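Side-chain contact in fusolin (Unidentified entomopoxvirus, PDB 4YN2), which forms the crystalline spindles of an insect poxvirus that enhance virulence, and is probably a chitin-directed relative of the lytic polysaccharide monooxygenases: residues Asn125-Val128 with Ser129-Glu133. Numbering follows the deposited sequence.
Sequences NHQV and SVPLE. With EDO (1,2-ethanediol), chain D.
Gln127 reaches forward along the chain to Ser129, and its NE2 donates a hydrogen bond to Ser129 O at 3.2 Å. The geometry is that of a bent bond: the N-H...O angle is 138°, and the donor stands 28° off the carbonyl plane of Ser129. CG lies beside its own backbone N (chi1 -77°) and the chain runs extended from there, which carries the amide to the carbonyl of Ser129, the first residue of the strand. OE1 is gripped by the backbone N-H groups of Ser123 and Asp124 in the preceding loop, while the bent NE2 bond adds a link to the strand.

The van der Waals part is small. Val130 CG2 lies against the amide end of Gln127, 3.4 Å from NE2 and 4.1 Å from CD.

Farther along, 1,2-ethanediol O1 donates a hydrogen bond to Glu133 OE2 (2.9 Å), and the diol is also hydrogen-bonded to Thr196 OG1; the same OE2 forms a salt bridge with Arg194.

The contact lies at the surface, where the loop after strand 118-121 enters strand 129-138. Backbone hydrogen bonds pair Val130 with Ile199 of antiparallel strand 191-200, and Val128 with Ile201 just beyond that strand's end, while the buried Val130 side chain packs on Ile120 of strand 118-121.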
loop_
_atom_site.group_PDB
_atom_site.type_symbol
_atom_site.label_atom_id
_atom_site.label_comp_id
_atom_site.label_asym_id
_atom_site.label_seq_id
_atom_site.Cartn_x
_atom_site.Cartn_y
_atom_site.Cartn_z
ATOM N N ASN A 125 -5.886 -14.255 -16.796
ATOM C CA ASN A 125 -6.995 -13.446 -16.245
ATOM C C ASN A 125 -7.996 -14.246 -15.391
ATOM O O ASN A 125 -8.749 -13.625 -14.648
ATOM C CB ASN A 125 -7.741 -12.716 -17.351
ATOM C CG ASN A 125 -6.955 -11.571 -17.930
ATOM O OD1 ASN A 125 -5.896 -11.182 -17.420
ATOM N ND2 ASN A 125 -7.505 -10.923 -18.940
ATOM N N HIS A 126 -8.004 -15.586 -15.473
ATOM C CA HIS A 126 -8.871 -16.434 -14.637
ATOM C C HIS A 126 -8.257 -16.780 -13.276
ATOM O O HIS A 126 -8.885 -17.495 -12.489
ATOM C CB HIS A 126 -9.212 -17.729 -15.353
ATOM C CG HIS A 126 -10.072 -17.522 -16.549
ATOM N ND1 HIS A 126 -9.623 -17.830 -17.814
ATOM C CD2 HIS A 126 -11.339 -17.050 -16.630
ATOM C CE1 HIS A 126 -10.627 -17.565 -18.626
ATOM N NE2 HIS A 126 -11.683 -17.081 -17.957
ATOM N N GLN A 127 -7.041 -16.295 -12.991
ATOM C CA GLN A 127 -6.420 -16.533 -11.693
ATOM C C GLN A 127 -7.240 -15.926 -10.560
ATOM O O GLN A 127 -7.457 -14.719 -10.548
ATOM C CB GLN A 127 -5.014 -15.931 -11.651
ATOM C CG GLN A 127 -3.987 -16.750 -12.379
ATOM C CD GLN A 127 -2.645 -16.129 -12.141
ATOM O OE1 GLN A 127 -2.093 -15.435 -12.995
ATOM N NE2 GLN A 127 -2.150 -16.287 -10.926
ATOM N N VAL A 128 -7.714 -16.766 -9.640
ATOM C CA VAL A 128 -8.444 -16.331 -8.441
ATOM C C VAL A 128 -7.459 -15.705 -7.428
ATOM O O VAL A 128 -7.805 -14.741 -6.732
ATOM C CB VAL A 128 -9.260 -17.481 -7.787
ATOM C CG1 VAL A 128 -8.371 -18.619 -7.259
ATOM C CG2 VAL A 128 -10.154 -16.939 -6.667
ATOM N N SER A 129 -6.252 -16.273 -7.341
ATOM C CA SER A 129 -5.197 -15.817 -6.445
ATOM C C SER A 129 -3.861 -15.834 -7.161
ATOM O O SER A 129 -3.678 -16.604 -8.109
ATOM C CB SER A 129 -5.130 -16.706 -5.204
ATOM O OG SER A 129 -6.401 -16.795 -4.582
ATOM N N VAL A 130 -2.935 -14.982 -6.717
ATOM C CA VAL A 130 -1.575 -14.912 -7.253
ATOM C C VAL A 130 -0.659 -15.325 -6.105
ATOM O O VAL A 130 -0.626 -14.622 -5.093
ATOM C CB VAL A 130 -1.211 -13.501 -7.851
ATOM C CG1 VAL A 130 0.291 -13.204 -7.765
ATOM C CG2 VAL A 130 -1.655 -13.383 -9.308
ATOM N N PRO A 131 0.058 -16.470 -6.201
ATOM C CA PRO A 131 1.034 -16.791 -5.159
ATOM C C PRO A 131 2.167 -15.793 -5.281
ATOM O O PRO A 131 2.786 -15.704 -6.339
ATOM C CB PRO A 131 1.464 -18.217 -5.491
ATOM C CG PRO A 131 1.263 -18.344 -6.942
ATOM C CD PRO A 131 0.157 -17.410 -7.333
ATOM N N LEU A 132 2.342 -14.957 -4.276
ATOM C CA LEU A 132 3.373 -13.927 -4.298
ATOM C C LEU A 132 4.300 -14.163 -3.161
ATOM O O LEU A 132 3.845 -14.334 -2.025
ATOM C CB LEU A 132 2.737 -12.534 -4.197
ATOM C CG LEU A 132 3.629 -11.343 -4.560
ATOM C CD1 LEU A 132 4.045 -11.385 -6.029
ATOM C CD2 LEU A 132 2.907 -10.038 -4.277
ATOM N N GLU A 133 5.605 -14.169 -3.434
ATOM C CA GLU A 133 6.561 -14.332 -2.357
ATOM C C GLU A 133 6.843 -12.986 -1.723
ATOM O O GLU A 133 7.583 -12.167 -2.279
ATOM C CB GLU A 133 7.841 -14.980 -2.818
ATOM C CG GLU A 133 8.657 -15.445 -1.624
ATOM C CD GLU A 133 9.989 -16.025 -2.024
ATOM O OE1 GLU A 133 10.648 -15.439 -2.911
ATOM O OE2 GLU A 133 10.383 -17.067 -1.454
HETATM C C1 EDO D . 9.118 -19.580 0.944
HETATM O O1 EDO D . 8.492 -18.578 0.136
HETATM C C2 EDO D . 8.341 -19.791 2.269
HETATM O O2 EDO D . 6.933 -19.646 2.063
#